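Local coordinates for protein LYND (Lyngbya aestuarii, PDB 4V1T) that probably uses ATP to cyclise cysteine side chains of peptide substrates into thiazoline rings, as a YcaO-type cyclodehydratase, at residues P437-R440 against E445-D448. Numbering follows the deposited sequence.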
loop_
_atom_site.group_PDB
_atom_site.type_symbol
_atom_site.label_atom_id
_atom_site.label_comp_id
_atom_site.label_asym_id
_atom_site.label_seq_id
_atom_site.Cartn_x
_atom_site.Cartn_y
_atom_site.Cartn_z
ATOM N N PRO B 437 -20.079 -6.068 -29.966
ATOM C CA PRO B 437 -20.916 -5.658 -31.097
ATOM C C PRO B 437 -20.577 -6.417 -32.370
ATOM O O PRO B 437 -19.445 -6.362 -32.843
ATOM C CB PRO B 437 -20.607 -4.166 -31.248
ATOM C CG PRO B 437 -19.304 -3.962 -30.568
ATOM C CD PRO B 437 -19.295 -4.939 -29.439
ATOM N N ARG B 438 -21.568 -7.120 -32.907
ATOM C CA ARG B 438 -21.366 -8.034 -34.025
ATOM C C ARG B 438 -22.563 -8.027 -34.953
ATOM O O ARG B 438 -23.700 -7.830 -34.508
ATOM C CB ARG B 438 -21.175 -9.464 -33.509
ATOM C CG ARG B 438 -19.780 -9.807 -33.073
ATOM C CD ARG B 438 -19.778 -11.168 -32.404
ATOM N NE ARG B 438 -20.524 -11.144 -31.154
ATOM C CZ ARG B 438 -20.871 -12.224 -30.476
ATOM N NH1 ARG B 438 -20.550 -13.424 -30.920
ATOM N NH2 ARG B 438 -21.541 -12.100 -29.349
ATOM N N LYS B 439 -22.297 -8.267 -36.235
ATOM C CA LYS B 439 -23.345 -8.492 -37.214
ATOM C C LYS B 439 -22.851 -9.519 -38.235
ATOM O O LYS B 439 -21.768 -9.378 -38.782
ATOM C CB LYS B 439 -23.742 -7.187 -37.904
ATOM C CG LYS B 439 -24.963 -7.328 -38.801
ATOM C CD LYS B 439 -25.621 -5.988 -39.094
ATOM C CE LYS B 439 -24.730 -5.106 -39.949
ATOM N NZ LYS B 439 -25.423 -3.846 -40.335
ATOM N N ARG B 440 -23.661 -10.545 -38.479
ATOM C CA ARG B 440 -23.321 -11.608 -39.432
ATOM C C ARG B 440 -23.603 -11.158 -40.859
ATOM O O ARG B 440 -24.724 -10.822 -41.199
ATOM C CB ARG B 440 -24.120 -12.870 -39.110
ATOM C CG ARG B 440 -23.839 -14.069 -39.998
ATOM C CD ARG B 440 -24.661 -15.270 -39.546
ATOM N NE ARG B 440 -24.396 -16.467 -40.344
ATOM C CZ ARG B 440 -25.034 -16.792 -41.465
ATOM N NH1 ARG B 440 -25.996 -16.012 -41.945
ATOM N NH2 ARG B 440 -24.711 -17.904 -42.114
ATOM N N GLU B 445 -22.332 -7.904 -48.831
ATOM C CA GLU B 445 -23.542 -7.244 -48.326
ATOM C C GLU B 445 -23.194 -5.899 -47.702
ATOM O O GLU B 445 -23.968 -4.951 -47.791
ATOM C CB GLU B 445 -24.275 -8.113 -47.296
ATOM C CG GLU B 445 -24.200 -9.607 -47.550
ATOM C CD GLU B 445 -25.135 -10.401 -46.667
ATOM O OE1 GLU B 445 -24.928 -10.412 -45.436
ATOM O OE2 GLU B 445 -26.071 -11.017 -47.206
ATOM N N LEU B 446 -22.023 -5.824 -47.073
ATOM C CA LEU B 446 -21.566 -4.591 -46.446
ATOM C C LEU B 446 -20.922 -3.664 -47.468
ATOM O O LEU B 446 -20.917 -2.443 -47.299
ATOM C CB LEU B 446 -20.574 -4.903 -45.328
ATOM C CG LEU B 446 -21.087 -5.807 -44.207
ATOM C CD1 LEU B 446 -20.020 -5.961 -43.129
ATOM C CD2 LEU B 446 -22.386 -5.283 -43.602
ATOM N N GLY B 447 -20.359 -4.257 -48.515
ATOM C CA GLY B 447 -19.768 -3.501 -49.604
ATOM C C GLY B 447 -18.524 -2.726 -49.210
ATOM O O GLY B 447 -17.479 -3.313 -48.922
ATOM N N ASP B 448 -18.651 -1.401 -49.189
ATOM C CA ASP B 448 -17.503 -0.502 -49.040
ATOM C C ASP B 448 -17.253 -0.050 -47.601
ATOM O O ASP B 448 -16.164 0.418 -47.274
ATOM C CB ASP B 448 -17.675 0.725 -49.938
ATOM C CG ASP B 448 -17.286 0.445 -51.379
ATOM O OD1 ASP B 448 -16.257 -0.229 -51.602
ATOM O OD2 ASP B 448 -18.008 0.893 -52.295
#
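K439 and L446 illustrate how a long charged side chain can lend its hydrocarbon part to a sparse surface contact. The methylene CE of K439 comes up to the CD2 branch of L446 at 4.3 Å: the last methylene of the lysine chain meets a methyl, with the ammonium turned off to the side. K439 leaves the backbone extended, with CG anti to N (chi1 -172°), and then kinks once about the CG–CD bond (chi3 67°); CE faces the leucine while NZ, one atom further on, sits at 4.7 Å from the same CD2. The other branch, CD1, lies farther from CE, at 5.7 Å. Both side chains also touch Y506, and L446 rests on W493 as well.

The two partners belong to a tight strand-to-helix connection in the YcaO region: strand 439-441 pairs antiparallel with strand 491-498, the chain then turns into the short helix 443-446, and G447 leaves it with positive phi.

One residue before L446 in the helix, E445 points its carboxylate back toward the strand. Its OE1 stands 4.3 Å from the carbonyl O of R440, two acceptors with no bond between them, and accepts a weak hydrogen bond from T442 N, just ahead of helix 443-446. R440 has the opposite charge, but its CB is directed away and its chain runs extended as far as NE, where the guanidinium turns off (chi4 -89°), leaving NH1 6.7 Å from E445 OE1, so any attraction probably acts at long range.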